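Local structure of hypothetical protein DUF871 (Enterococcus faecalis, 2P0O) at residues G191-T194 against H198-Q201; S227-A232 against L244-P249; M231-Y236 against D340-I345; Y237-Q242 against N365-L370; K256-T261 against G303-D308. The protein is of unknown function but probably hydrolyses 6-phospho-N-acetylmuramic acid glycosides in cell-wall recycling. All coordinates share one frame; numbering follows the deposited sequence.

Contact 1. Residues G191-T194 against H198-Q201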
# COMPACT_ATOMS: atom_id res chain seq x y z
N GLY A 191 -5.63 -13.18 0.61
CA GLY A 191 -4.78 -11.98 0.42
C GLY A 191 -3.31 -12.36 0.51
O GLY A 191 -2.99 -13.40 1.06
N LEU A 192 -2.43 -11.53 -0.03
CA LEU A 192 -0.99 -11.76 -0.01
C LEU A 192 -0.28 -10.65 0.73
O LEU A 192 0.43 -9.82 0.13
CB LEU A 192 -0.43 -11.87 -1.45
CG LEU A 192 -1.06 -12.96 -2.35
CD1 LEU A 192 -0.40 -13.04 -3.73
CD2 LEU A 192 -1.04 -14.34 -1.72
N PRO A 193 -0.44 -10.64 2.06
CA PRO A 193 0.28 -9.63 2.80
C PRO A 193 1.70 -10.10 3.09
O PRO A 193 1.98 -11.29 3.07
CB PRO A 193 -0.51 -9.57 4.12
CG PRO A 193 -0.92 -11.02 4.33
CD PRO A 193 -1.22 -11.55 2.94
N THR A 194 2.58 -9.16 3.39
CA THR A 194 3.82 -9.46 4.09
C THR A 194 3.58 -9.55 5.61
O THR A 194 4.02 -10.50 6.23
CB THR A 194 4.88 -8.37 3.78
OG1 THR A 194 5.24 -8.45 2.41
CG2 THR A 194 6.12 -8.54 4.63
N HIS A 198 -1.81 -7.11 8.50
CA HIS A 198 -2.53 -6.56 7.37
C HIS A 198 -3.55 -7.50 6.76
O HIS A 198 -4.23 -7.14 5.81
CB HIS A 198 -1.55 -6.07 6.32
CG HIS A 198 -0.81 -4.84 6.74
ND1 HIS A 198 0.40 -4.47 6.20
CD2 HIS A 198 -1.12 -3.89 7.66
CE1 HIS A 198 0.80 -3.34 6.77
NE2 HIS A 198 -0.09 -2.98 7.66
N ARG A 199 -3.65 -8.71 7.32
CA ARG A 199 -4.53 -9.74 6.79
C ARG A 199 -5.96 -9.25 6.83
O ARG A 199 -6.49 -8.92 7.90
CB ARG A 199 -4.37 -11.05 7.60
CG ARG A 199 -5.36 -12.19 7.21
CD ARG A 199 -4.83 -13.07 6.10
NE ARG A 199 -3.44 -13.50 6.30
CZ ARG A 199 -2.63 -13.91 5.33
NH1 ARG A 199 -3.05 -13.96 4.06
NH2 ARG A 199 -1.40 -14.30 5.64
N GLY A 200 -6.59 -9.21 5.66
CA GLY A 200 -7.97 -8.78 5.53
C GLY A 200 -8.18 -7.30 5.84
O GLY A 200 -9.31 -6.90 6.10
N GLN A 201 -7.10 -6.51 5.84
CA GLN A 201 -7.22 -5.07 6.17
C GLN A 201 -7.27 -4.19 4.89
O GLN A 201 -6.95 -4.65 3.80
CB GLN A 201 -6.09 -4.58 7.11
CG GLN A 201 -6.03 -5.25 8.51
CD GLN A 201 -7.36 -5.29 9.24
OE1 GLN A 201 -8.02 -4.27 9.44
NE2 GLN A 201 -7.79 -6.49 9.62
O HOH W 1 1.78 -6.40 4.59

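Contact 2. Residues S227-A232 against L244-P249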
# COMPACT_ATOMS: atom_id res chain seq x y z
N SER A 227 -9.79 -3.27 -5.03
CA SER A 227 -11.15 -2.89 -5.43
C SER A 227 -11.19 -1.44 -5.92
O SER A 227 -10.28 -0.66 -5.63
CB SER A 227 -12.09 -3.02 -4.24
OG SER A 227 -11.75 -2.04 -3.28
N GLU A 228 -12.23 -1.09 -6.67
CA GLU A 228 -12.47 0.29 -7.08
C GLU A 228 -12.46 1.28 -5.91
O GLU A 228 -11.94 2.40 -6.03
CB GLU A 228 -13.80 0.40 -7.86
CG GLU A 228 -13.82 -0.41 -9.16
CD GLU A 228 -13.33 0.39 -10.38
OE1 GLU A 228 -12.99 1.59 -10.22
OE2 GLU A 228 -13.31 -0.18 -11.51
N ARG A 229 -13.04 0.87 -4.78
CA ARG A 229 -13.12 1.68 -3.58
C ARG A 229 -11.73 2.05 -3.07
O ARG A 229 -11.45 3.20 -2.66
CB ARG A 229 -13.84 0.88 -2.49
CG ARG A 229 -14.19 1.69 -1.25
CD ARG A 229 -14.81 0.80 -0.17
NE ARG A 229 -15.34 1.61 0.93
CZ ARG A 229 -14.62 2.10 1.94
NH1 ARG A 229 -13.30 1.87 2.04
NH2 ARG A 229 -15.21 2.84 2.86
N THR A 230 -10.86 1.04 -3.06
CA THR A 230 -9.51 1.19 -2.58
C THR A 230 -8.68 2.02 -3.55
O THR A 230 -7.91 2.87 -3.13
CB THR A 230 -8.90 -0.21 -2.28
OG1 THR A 230 -9.72 -0.84 -1.30
CG2 THR A 230 -7.49 -0.10 -1.75
N MSE A 231 -8.84 1.76 -4.85
CA MSE A 231 -8.25 2.63 -5.89
C MSE A 231 -8.58 4.12 -5.69
O MSE A 231 -7.71 4.99 -5.82
CB MSE A 231 -8.73 2.20 -7.28
CG MSE A 231 -8.24 0.82 -7.64
SE MSE A 231 -8.89 0.13 -9.35
CE MSE A 231 -7.94 1.36 -10.52
N ALA A 232 -9.85 4.37 -5.36
CA ALA A 232 -10.36 5.73 -5.15
C ALA A 232 -9.68 6.38 -3.97
O ALA A 232 -9.43 7.58 -4.00
CB ALA A 232 -11.86 5.71 -4.95
N LEU A 244 -9.50 9.83 2.56
CA LEU A 244 -10.91 9.76 2.25
C LEU A 244 -11.51 8.61 3.02
O LEU A 244 -11.07 7.46 2.86
CB LEU A 244 -11.08 9.57 0.74
CG LEU A 244 -12.49 9.53 0.14
CD1 LEU A 244 -13.18 10.90 0.31
CD2 LEU A 244 -12.49 9.11 -1.33
N LEU A 245 -12.53 8.89 3.83
CA LEU A 245 -13.15 7.86 4.68
C LEU A 245 -14.66 7.95 4.61
O LEU A 245 -15.20 9.04 4.40
CB LEU A 245 -12.70 7.99 6.16
CG LEU A 245 -11.24 8.13 6.57
CD1 LEU A 245 -10.80 9.59 6.42
CD2 LEU A 245 -10.98 7.65 8.03
N GLU A 246 -15.33 6.82 4.80
CA GLU A 246 -16.80 6.74 4.83
C GLU A 246 -17.37 6.68 6.24
O GLU A 246 -16.72 6.18 7.16
CB GLU A 246 -17.30 5.53 4.02
CG GLU A 246 -17.44 5.80 2.55
CD GLU A 246 -17.84 4.57 1.72
OE1 GLU A 246 -18.11 3.47 2.29
OE2 GLU A 246 -17.91 4.71 0.47
N VAL A 247 -18.59 7.20 6.41
CA VAL A 247 -19.26 7.17 7.69
C VAL A 247 -20.58 6.47 7.52
O VAL A 247 -21.12 6.45 6.40
CB VAL A 247 -19.49 8.61 8.30
CG1 VAL A 247 -18.18 9.26 8.62
CG2 VAL A 247 -20.39 9.53 7.37
N ALA A 248 -21.10 5.91 8.61
CA ALA A 248 -22.41 5.24 8.59
C ALA A 248 -23.52 6.26 8.32
O ALA A 248 -23.38 7.41 8.69
CB ALA A 248 -22.69 4.52 9.93
N PRO A 249 -24.65 5.82 7.71
CA PRO A 249 -25.82 6.70 7.60
C PRO A 249 -26.26 7.22 8.97
O PRO A 249 -26.12 6.52 9.96
CB PRO A 249 -26.91 5.76 7.03
CG PRO A 249 -26.13 4.72 6.26
CD PRO A 249 -24.92 4.48 7.13
O HOH W 2 -17.65 2.75 -0.95

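Contact 3. Residues M231-Y236 against D340-I345. Unlike the reference sequence in segment 340-345: Asp340 (reference Glu).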
# COMPACT_ATOMS: atom_id res chain seq x y z
N MSE A 231 -8.84 1.76 -4.85
CA MSE A 231 -8.25 2.63 -5.89
C MSE A 231 -8.58 4.12 -5.69
O MSE A 231 -7.71 4.99 -5.82
CB MSE A 231 -8.73 2.20 -7.28
CG MSE A 231 -8.24 0.82 -7.64
SE MSE A 231 -8.89 0.13 -9.35
CE MSE A 231 -7.94 1.36 -10.52
N ALA A 232 -9.85 4.37 -5.36
CA ALA A 232 -10.36 5.73 -5.15
C ALA A 232 -9.68 6.38 -3.97
O ALA A 232 -9.43 7.58 -4.00
CB ALA A 232 -11.86 5.71 -4.95
N GLN A 233 -9.40 5.58 -2.93
CA GLN A 233 -8.71 6.10 -1.75
C GLN A 233 -7.26 6.46 -2.10
O GLN A 233 -6.81 7.55 -1.74
CB GLN A 233 -8.81 5.12 -0.57
CG GLN A 233 -10.21 5.15 0.07
CD GLN A 233 -10.35 4.20 1.25
OE1 GLN A 233 -9.99 3.02 1.16
NE2 GLN A 233 -10.91 4.69 2.34
N PHE A 234 -6.56 5.57 -2.82
CA PHE A 234 -5.22 5.88 -3.31
C PHE A 234 -5.27 7.15 -4.14
O PHE A 234 -4.49 8.07 -3.91
CB PHE A 234 -4.58 4.73 -4.13
CG PHE A 234 -3.95 3.64 -3.27
CD1 PHE A 234 -2.69 3.83 -2.68
CD2 PHE A 234 -4.60 2.42 -3.08
CE1 PHE A 234 -2.09 2.81 -1.89
CE2 PHE A 234 -4.01 1.38 -2.29
CZ PHE A 234 -2.77 1.59 -1.70
N GLY A 235 -6.21 7.19 -5.08
CA GLY A 235 -6.30 8.27 -6.03
C GLY A 235 -6.57 9.57 -5.32
O GLY A 235 -5.95 10.58 -5.63
N TYR A 236 -7.51 9.56 -4.39
CA TYR A 236 -7.87 10.77 -3.65
C TYR A 236 -6.65 11.31 -2.87
O TYR A 236 -6.37 12.51 -2.87
CB TYR A 236 -9.04 10.46 -2.72
CG TYR A 236 -10.03 11.60 -2.54
CD1 TYR A 236 -9.87 12.55 -1.52
CD2 TYR A 236 -11.14 11.71 -3.39
CE1 TYR A 236 -10.80 13.59 -1.37
CE2 TYR A 236 -12.07 12.73 -3.24
CZ TYR A 236 -11.90 13.66 -2.23
OH TYR A 236 -12.84 14.68 -2.12
N ASP A 340 -16.24 0.53 9.57
CA ASP A 340 -15.26 -0.39 10.16
C ASP A 340 -14.01 -0.48 9.30
O ASP A 340 -12.89 -0.35 9.79
CB ASP A 340 -15.88 -1.79 10.34
CG ASP A 340 -15.07 -2.67 11.26
OD1 ASP A 340 -13.90 -2.35 11.52
OD2 ASP A 340 -15.61 -3.72 11.73
N LYS A 341 -14.22 -0.70 8.01
CA LYS A 341 -13.15 -0.88 7.03
C LYS A 341 -12.21 0.33 6.92
O LYS A 341 -11.04 0.18 6.55
CB LYS A 341 -13.75 -1.29 5.66
CG LYS A 341 -12.89 -0.98 4.40
CD LYS A 341 -11.94 -2.13 3.98
CE LYS A 341 -11.58 -2.06 2.48
NZ LYS A 341 -10.84 -3.31 1.95
N ASP A 342 -12.68 1.53 7.24
CA ASP A 342 -11.81 2.70 7.12
C ASP A 342 -11.10 3.07 8.41
O ASP A 342 -10.23 3.94 8.44
CB ASP A 342 -12.55 3.90 6.51
CG ASP A 342 -12.86 3.70 5.04
OD1 ASP A 342 -12.22 2.82 4.41
OD2 ASP A 342 -13.75 4.39 4.50
N GLN A 343 -11.43 2.37 9.49
CA GLN A 343 -10.85 2.76 10.77
C GLN A 343 -9.34 2.59 10.89
O GLN A 343 -8.74 3.22 11.74
CB GLN A 343 -11.59 2.03 11.90
CG GLN A 343 -12.96 2.69 12.17
CD GLN A 343 -13.73 2.00 13.27
OE1 GLN A 343 -13.14 1.47 14.18
NE2 GLN A 343 -15.05 2.02 13.19
N THR A 344 -8.70 1.74 10.09
CA THR A 344 -7.24 1.69 10.12
C THR A 344 -6.57 2.91 9.44
O THR A 344 -5.36 3.05 9.48
CB THR A 344 -6.68 0.43 9.49
OG1 THR A 344 -7.21 0.29 8.16
CG2 THR A 344 -7.02 -0.83 10.35
N ILE A 345 -7.35 3.77 8.81
CA ILE A 345 -6.82 5.02 8.26
C ILE A 345 -6.62 6.04 9.38
O ILE A 345 -5.69 6.89 9.33
CB ILE A 345 -7.78 5.60 7.19
CG1 ILE A 345 -7.90 4.61 6.03
CG2 ILE A 345 -7.30 6.99 6.71
CD1 ILE A 345 -9.13 4.88 5.09

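Contact 4. Residues Y237-Q242 against N365-L370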
# COMPACT_ATOMS: atom_id res chain seq x y z
N TYR A 237 -5.94 10.41 -2.20
CA TYR A 237 -4.76 10.76 -1.44
C TYR A 237 -3.67 11.28 -2.37
O TYR A 237 -2.98 12.25 -2.07
CB TYR A 237 -4.22 9.53 -0.72
CG TYR A 237 -3.11 9.84 0.28
CD1 TYR A 237 -3.31 10.79 1.28
CD2 TYR A 237 -1.86 9.19 0.22
CE1 TYR A 237 -2.31 11.10 2.20
CE2 TYR A 237 -0.83 9.50 1.16
CZ TYR A 237 -1.09 10.46 2.14
OH TYR A 237 -0.17 10.80 3.09
N HIS A 238 -3.50 10.61 -3.50
CA HIS A 238 -2.42 10.99 -4.41
C HIS A 238 -2.65 12.38 -5.04
O HIS A 238 -1.72 13.18 -5.16
CB HIS A 238 -2.23 9.86 -5.42
CG HIS A 238 -1.47 10.23 -6.65
ND1 HIS A 238 -0.10 10.28 -6.69
CD2 HIS A 238 -1.90 10.53 -7.90
CE1 HIS A 238 0.29 10.58 -7.91
NE2 HIS A 238 -0.78 10.75 -8.66
N GLN A 239 -3.89 12.69 -5.38
CA GLN A 239 -4.18 13.98 -6.02
C GLN A 239 -4.33 15.14 -5.07
O GLN A 239 -4.04 16.29 -5.43
CB GLN A 239 -5.45 13.89 -6.87
CG GLN A 239 -5.30 13.02 -8.07
CD GLN A 239 -6.53 13.01 -8.95
OE1 GLN A 239 -7.27 14.00 -9.05
NE2 GLN A 239 -6.74 11.88 -9.62
N THR A 240 -4.81 14.87 -3.86
CA THR A 240 -5.19 15.94 -2.92
C THR A 240 -4.47 15.92 -1.58
O THR A 240 -4.66 16.84 -0.78
CB THR A 240 -6.73 15.92 -2.63
OG1 THR A 240 -7.06 14.82 -1.73
CG2 THR A 240 -7.55 15.81 -3.95
N ASN A 241 -3.71 14.86 -1.29
CA ASN A 241 -3.09 14.70 0.03
C ASN A 241 -4.13 14.49 1.15
O ASN A 241 -3.82 14.63 2.32
CB ASN A 241 -2.18 15.91 0.38
CG ASN A 241 -1.15 15.59 1.46
OD1 ASN A 241 -0.87 14.43 1.73
ND2 ASN A 241 -0.59 16.62 2.08
N GLN A 242 -5.36 14.18 0.78
CA GLN A 242 -6.41 13.99 1.78
C GLN A 242 -6.73 12.53 1.92
O GLN A 242 -6.75 11.79 0.91
CB GLN A 242 -7.70 14.69 1.37
CG GLN A 242 -7.68 16.21 1.32
CD GLN A 242 -8.85 16.79 0.50
OE1 GLN A 242 -9.86 16.13 0.24
NE2 GLN A 242 -8.71 18.03 0.09
N ASN A 365 -17.75 7.36 -6.49
CA ASN A 365 -18.21 8.55 -7.22
C ASN A 365 -17.58 9.84 -6.71
O ASN A 365 -17.45 10.81 -7.46
CB ASN A 365 -19.74 8.70 -7.25
CG ASN A 365 -20.19 9.79 -8.23
OD1 ASN A 365 -19.64 9.93 -9.33
ND2 ASN A 365 -21.19 10.57 -7.84
N GLU A 366 -17.17 9.85 -5.46
CA GLU A 366 -16.52 11.02 -4.92
C GLU A 366 -15.16 11.20 -5.63
O GLU A 366 -14.82 12.31 -6.02
CB GLU A 366 -16.35 10.84 -3.42
CG GLU A 366 -16.65 12.04 -2.60
CD GLU A 366 -18.04 12.61 -2.83
OE1 GLU A 366 -19.08 11.97 -2.47
OE2 GLU A 366 -18.09 13.71 -3.37
N PHE A 367 -14.42 10.09 -5.84
CA PHE A 367 -13.18 10.17 -6.62
C PHE A 367 -13.43 10.49 -8.10
O PHE A 367 -12.65 11.23 -8.71
CB PHE A 367 -12.32 8.92 -6.49
CG PHE A 367 -11.01 9.02 -7.26
CD1 PHE A 367 -10.07 9.99 -6.93
CD2 PHE A 367 -10.74 8.18 -8.33
CE1 PHE A 367 -8.89 10.13 -7.65
CE2 PHE A 367 -9.55 8.30 -9.06
CZ PHE A 367 -8.63 9.28 -8.71
N ARG A 368 -14.51 9.93 -8.68
CA ARG A 368 -14.90 10.24 -10.05
C ARG A 368 -15.13 11.74 -10.27
O ARG A 368 -14.81 12.29 -11.33
CB ARG A 368 -16.20 9.50 -10.42
CG ARG A 368 -16.07 8.51 -11.56
CD ARG A 368 -17.46 8.01 -12.06
NE ARG A 368 -18.21 7.26 -11.03
CZ ARG A 368 -17.91 6.04 -10.57
NH1 ARG A 368 -16.84 5.37 -11.02
NH2 ARG A 368 -18.67 5.48 -9.63
N LYS A 369 -15.71 12.37 -9.25
CA LYS A 369 -16.10 13.77 -9.31
C LYS A 369 -14.88 14.63 -9.50
O LYS A 369 -14.92 15.59 -10.25
CB LYS A 369 -16.85 14.18 -8.04
CG LYS A 369 -18.31 13.72 -8.00
CD LYS A 369 -19.18 14.77 -7.33
CE LYS A 369 -18.86 14.89 -5.86
NZ LYS A 369 -18.51 16.27 -5.48
N LEU A 370 -13.80 14.28 -8.82
CA LEU A 370 -12.55 15.00 -8.93
C LEU A 370 -12.06 15.15 -10.36
O LEU A 370 -11.43 16.15 -10.70
CB LEU A 370 -11.47 14.30 -8.10
CG LEU A 370 -11.23 14.75 -6.67
CD1 LEU A 370 -10.28 15.96 -6.62
CD2 LEU A 370 -12.53 15.12 -5.96

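Contact 5. Residues K256-T261 against G303-D308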
# COMPACT_ATOMS: atom_id res chain seq x y z
N LYS A 256 -24.55 17.03 7.91
CA LYS A 256 -24.01 17.87 6.82
C LYS A 256 -22.87 18.75 7.27
O LYS A 256 -22.00 19.09 6.46
CB LYS A 256 -25.11 18.73 6.19
CG LYS A 256 -26.24 17.88 5.68
CD LYS A 256 -26.87 18.38 4.37
CE LYS A 256 -27.46 17.17 3.61
NZ LYS A 256 -26.53 15.97 3.74
N ARG A 257 -22.88 19.15 8.54
CA ARG A 257 -21.78 19.91 9.09
C ARG A 257 -20.54 19.08 9.12
O ARG A 257 -19.44 19.61 8.98
CB ARG A 257 -22.07 20.34 10.53
CG ARG A 257 -22.58 21.71 10.67
CD ARG A 257 -22.45 22.17 12.09
NE ARG A 257 -23.21 23.41 12.27
CZ ARG A 257 -22.81 24.44 13.01
NH1 ARG A 257 -23.60 25.52 13.09
NH2 ARG A 257 -21.65 24.41 13.67
N ILE A 258 -20.69 17.78 9.35
CA ILE A 258 -19.48 16.97 9.47
C ILE A 258 -19.00 16.31 8.19
O ILE A 258 -17.84 15.93 8.12
CB ILE A 258 -19.45 16.02 10.74
CG1 ILE A 258 -19.74 14.54 10.45
CG2 ILE A 258 -20.16 16.62 11.99
CD1 ILE A 258 -20.52 14.17 9.36
N LEU A 259 -19.87 16.18 7.20
CA LEU A 259 -19.46 15.67 5.89
C LEU A 259 -18.59 16.74 5.20
O LEU A 259 -18.87 17.92 5.32
CB LEU A 259 -20.69 15.33 5.04
CG LEU A 259 -21.52 14.09 5.44
CD1 LEU A 259 -22.80 14.02 4.65
CD2 LEU A 259 -20.74 12.75 5.30
N GLY A 260 -17.54 16.32 4.49
CA GLY A 260 -16.60 17.25 3.86
C GLY A 260 -15.17 17.11 4.39
O GLY A 260 -14.84 16.13 5.08
N THR A 261 -14.34 18.11 4.09
CA THR A 261 -12.93 18.11 4.45
C THR A 261 -12.66 18.80 5.77
O THR A 261 -13.13 19.91 6.01
CB THR A 261 -12.08 18.81 3.36
OG1 THR A 261 -12.29 18.13 2.13
CG2 THR A 261 -10.57 18.77 3.69
N GLY A 303 -13.74 5.78 16.34
CA GLY A 303 -14.27 6.12 15.01
C GLY A 303 -15.49 7.01 15.08
O GLY A 303 -15.94 7.49 14.06
N THR A 304 -16.01 7.24 16.28
CA THR A 304 -17.18 8.07 16.49
C THR A 304 -16.92 9.53 16.09
O THR A 304 -15.94 10.15 16.54
CB THR A 304 -17.77 7.93 17.94
OG1 THR A 304 -18.20 6.56 18.16
CG2 THR A 304 -18.99 8.83 18.14
N VAL A 305 -17.79 10.04 15.22
CA VAL A 305 -17.78 11.45 14.83
C VAL A 305 -18.75 12.25 15.67
O VAL A 305 -19.96 11.95 15.75
CB VAL A 305 -18.16 11.61 13.34
CG1 VAL A 305 -17.96 13.05 12.87
CG2 VAL A 305 -17.36 10.64 12.47
N THR A 306 -18.22 13.30 16.29
CA THR A 306 -18.95 14.07 17.30
C THR A 306 -18.90 15.56 17.02
O THR A 306 -17.98 16.06 16.34
CB THR A 306 -18.36 13.84 18.75
OG1 THR A 306 -17.09 14.48 18.86
CG2 THR A 306 -18.14 12.38 19.03
N ILE A 307 -19.88 16.28 17.56
CA ILE A 307 -19.85 17.73 17.56
C ILE A 307 -20.20 18.22 18.96
O ILE A 307 -21.17 17.74 19.57
CB ILE A 307 -20.78 18.35 16.43
CG1 ILE A 307 -20.57 19.85 16.30
CG2 ILE A 307 -22.29 18.03 16.66
CD1 ILE A 307 -21.14 20.43 15.01
N ASP A 308 -19.40 19.15 19.47
CA ASP A 308 -19.67 19.71 20.80
C ASP A 308 -20.95 20.55 20.79
O ASP A 308 -21.12 21.40 19.90
CB ASP A 308 -18.49 20.55 21.27
CG ASP A 308 -17.31 19.71 21.76
OD1 ASP A 308 -17.37 18.44 21.69
OD2 ASP A 308 -16.33 20.32 22.26

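Contact 1. Residues G191-T194 against H198-Q201
The loop after the seventh strand of the TIM barrel, between strand 173-178 and helix 203-212, folds back on itself where Pro193 meets Arg199. The Pro193 ring lies against one face of the Arg199 guanidinium. Pro193 CG sits over the centre of that group, 3.5 Å from Arg199 CZ. Pro193 CD is closer to one corner, 3.2 Å from Arg199 NH1. The aliphatic part of Arg199 starts with CG anti to the backbone N (chi1 174°) and then bends at chi2 and chi3, which brings the flat end back over the proline. Polar partners hold the guanidinium from around the contact. Its NH2 forms a salt bridge with Glu196 and a hydrogen bond to Tyr148 O, and its NH1 bonds to Ala190 O. Gly191 O lies near the guanidinium plane at its edge, 3.1 Å from Arg199 NH1. Nearer the backbone, Pro193 CB and His198 CB are 4.3 Å apart. A water lies in the plane of the His198 ring, 2.9 Å from His198 ND1, and accepts a weak hydrogen bond from Thr194 N. Residues 198-201 form a type II beta turn, closed by Gln201 N to His198 O at 2.9 Å. Gly200 takes the third position, with positive phi. The Gln201 side chain bonds back to Arg199 O. The arrangement is that of a long beta-alpha loop at the C-terminal end of a TIM-barrel strand.

Contact 2. Residues S227-A232 against L244-P249
Arg229 and Glu246 reach for each other from opposite directions, one from a helix and one from a strand, and their flat ends meet with the planes at 90°. Arg229 NH2 donates to Glu246 OE1 at 3.0 Å in a nearly straight bond (N-H...O 169°), as part of a salt bridge. The oxygen lies in the guanidinium plane, at its edge. Seen from the carboxylate, the donor comes from well above the plane. This is one N-H to one oxygen, not a paired bridge. Arg229 is extended from CG to NE, with CG anti to the backbone N (chi1 -171°); this carries its end from the helix to the strand. Glu246 is extended beyond CG. The stronger partner of Arg229 NH2 is Asp342 OD2, so the arginine end is shared by two carboxylates. Glu246 OE2 accepts from Ile363 N, at the start of helix 363-370. That helix end and the arginine would probably favour the charged carboxylate. Further along, Leu244 CD2 rests 4.3 Å from Ala232 O. The contact joins helix 228-240, which follows the eighth barrel strand, to strand 242-247, the first strand beyond it: a helix-to-strand salt bridge at the junction of a TIM barrel and a C-terminal beta domain.

Contact 3. Residues M231-Y236 against D340-I345
Gln233 crosses from its helix to the turn holding Asp342 and Ile345. Its CB points toward that turn, and CG stands anti to the carbonyl carbon (chi1 -75°). Neither atom comes within 4.2 Å of residues 340-345. The side chain also packs on Phe204 and Ile363. Beyond CG the chain is fully extended, which carries the amide across. Gln233 CD is the first atom to approach, 3.9 Å from Asp342 OD1 and 4.1 Å from Ile345 CD1. Here the barrel meets the C-terminal domain: helix 228-240 follows the last TIM-barrel strand, while residues 340-345 lie in the loop between strands 332-337 and 354-359. At the tip, OE1 accepts a hydrogen bond from Asn202 ND2. NE2 has two acceptors. One is Leu244 O, its strongest partner. The other is Asp342 OD1, at 3.1 Å with an N-H...O angle of 154°. The donor stands well above the carboxylate plane, and the amide and carboxylate planes are 44° apart. Ile345 CD1 closes against the same nitrogen, 3.3 Å from Gln233 NE2. With both ends bonded, the buried amide is held in its rotation. The carboxylate is fixed as well, since Asp342 OD2 takes Arg229 and the backbone N of Glu246. Within the turn, Ile345 N bonds to Asp342 O at 2.9 Å.

Contact 4. Residues Y237-Q242 against N365-L370
The end of the Gln239 side chain meets the edge of the Phe367 ring, not its face. The two side chains cross at about a right angle, and the amide and ring planes are 63° apart. Gln239 CD lies 3.9 Å from Phe367 CE1. The amide is probably turned over in the model, so which of its two polar atoms is nearest the ring is doubtful. Gln239 gets there by a chain extended beyond CG, with CG anti to the carbonyl carbon (chi1 -68°). Phe367 has CG anti to its own backbone N (chi1 -178°), and this swings the ring over to the other helix, where it also packs on Ala232 and Tyr236. The contact pairs two helices. Helix 228-240 follows the last TIM-barrel strand, and helix 363-370 is the last helix of the chain; their nearest CA atoms, those of Gln239 and Leu370, are 8.9 Å apart. It lies at the surface, and no hydrogen bond joins the two segments. At the next residue, two methyl groups touch: Thr240 CG2 and Leu370 CD1, at 3.8 Å. Thr240 OG1 sits between the backbone N and the carbonyl carbon, and this leaves CG2 to face the leucine. The hydroxyl is used within its own part of the chain. It bonds with Tyr236 O and accepts from Gln242 N at 3.1 Å, which makes an ST turn. Asn241, with positive phi, takes the chain out of the helix, and its N still bonds to Tyr237 O at 2.8 Å. The Tyr237 ring stacks on Phe243.

Contact 5. Residues K256-T261 against G303-D308
Arg257 is the first residue of its segment to touch strand 304-308, and it does so with carbon. Its CD lies 3.6 Å from Ile307 CD1, and the two side chains cross at about a right angle. The arginine is extended from CG to NE, which carries its charged end past this carbon contact. There NH1 makes a weak hydrogen bond to Ala290 O, and the side chain also lies on Ile292. Ile258 follows, buried at the end of helix 255-258. It meets Val305 tip to tip, with Ile258 CG1 3.4 Å from Val305 CG1. That is tighter than usual for two carbons. Ile258 CB is 3.9 Å from the same Val305 CG1. The first two torsions of Ile258 (103° and -27°) are both far from staggered, so the side chain is either strained or less surely placed. Its carbonyl O accepts from His262 NE2. Leu259 then leaves the helix and turns its side chain to Val247. Gly260 and Thr261 start strand 260-263: Gly260 is bonded through its backbone to Leu357, and Thr261 OG1 to Thr356 OG1. On the facing strand, Val305 and Ile307 are two residues apart and point toward the helix, while Thr306 between them points away. Ile307 also packs on Ile319 and Ile335 of the flanking strands of its antiparallel sheet. No hydrogen bond crosses between the two segments. The helix end is therefore held to the sheet by apolar packing, and Arg257 contributes its methylene part, while its polar end has a weak bond to Ala290 O.

Contacts 2 and 3 form one cluster at the boundary of the barrel and the C-terminal domain; their centres are 5 Å apart. They are tied by the salt bridge of Arg229 NH2 with Asp342 OD2, at 2.7 Å. Contact 4 continues along helix 228-240, and Ala232 CB packs on Phe367 CB at 3.6 Å. Contact 5 lies further into the C-terminal domain, 16 Å from contact 2 between centres, joined by Val247 CG2 to Leu259 CD2 at 3.8 Å. Contact 1 is on the barrel side. It touches contact 3 through Gln201 OE1 and Thr344 CG2, at 3.7 Å. The His198 side chain is about 12 Å from the sodium ion bound by Met211, Asp213 and Val216.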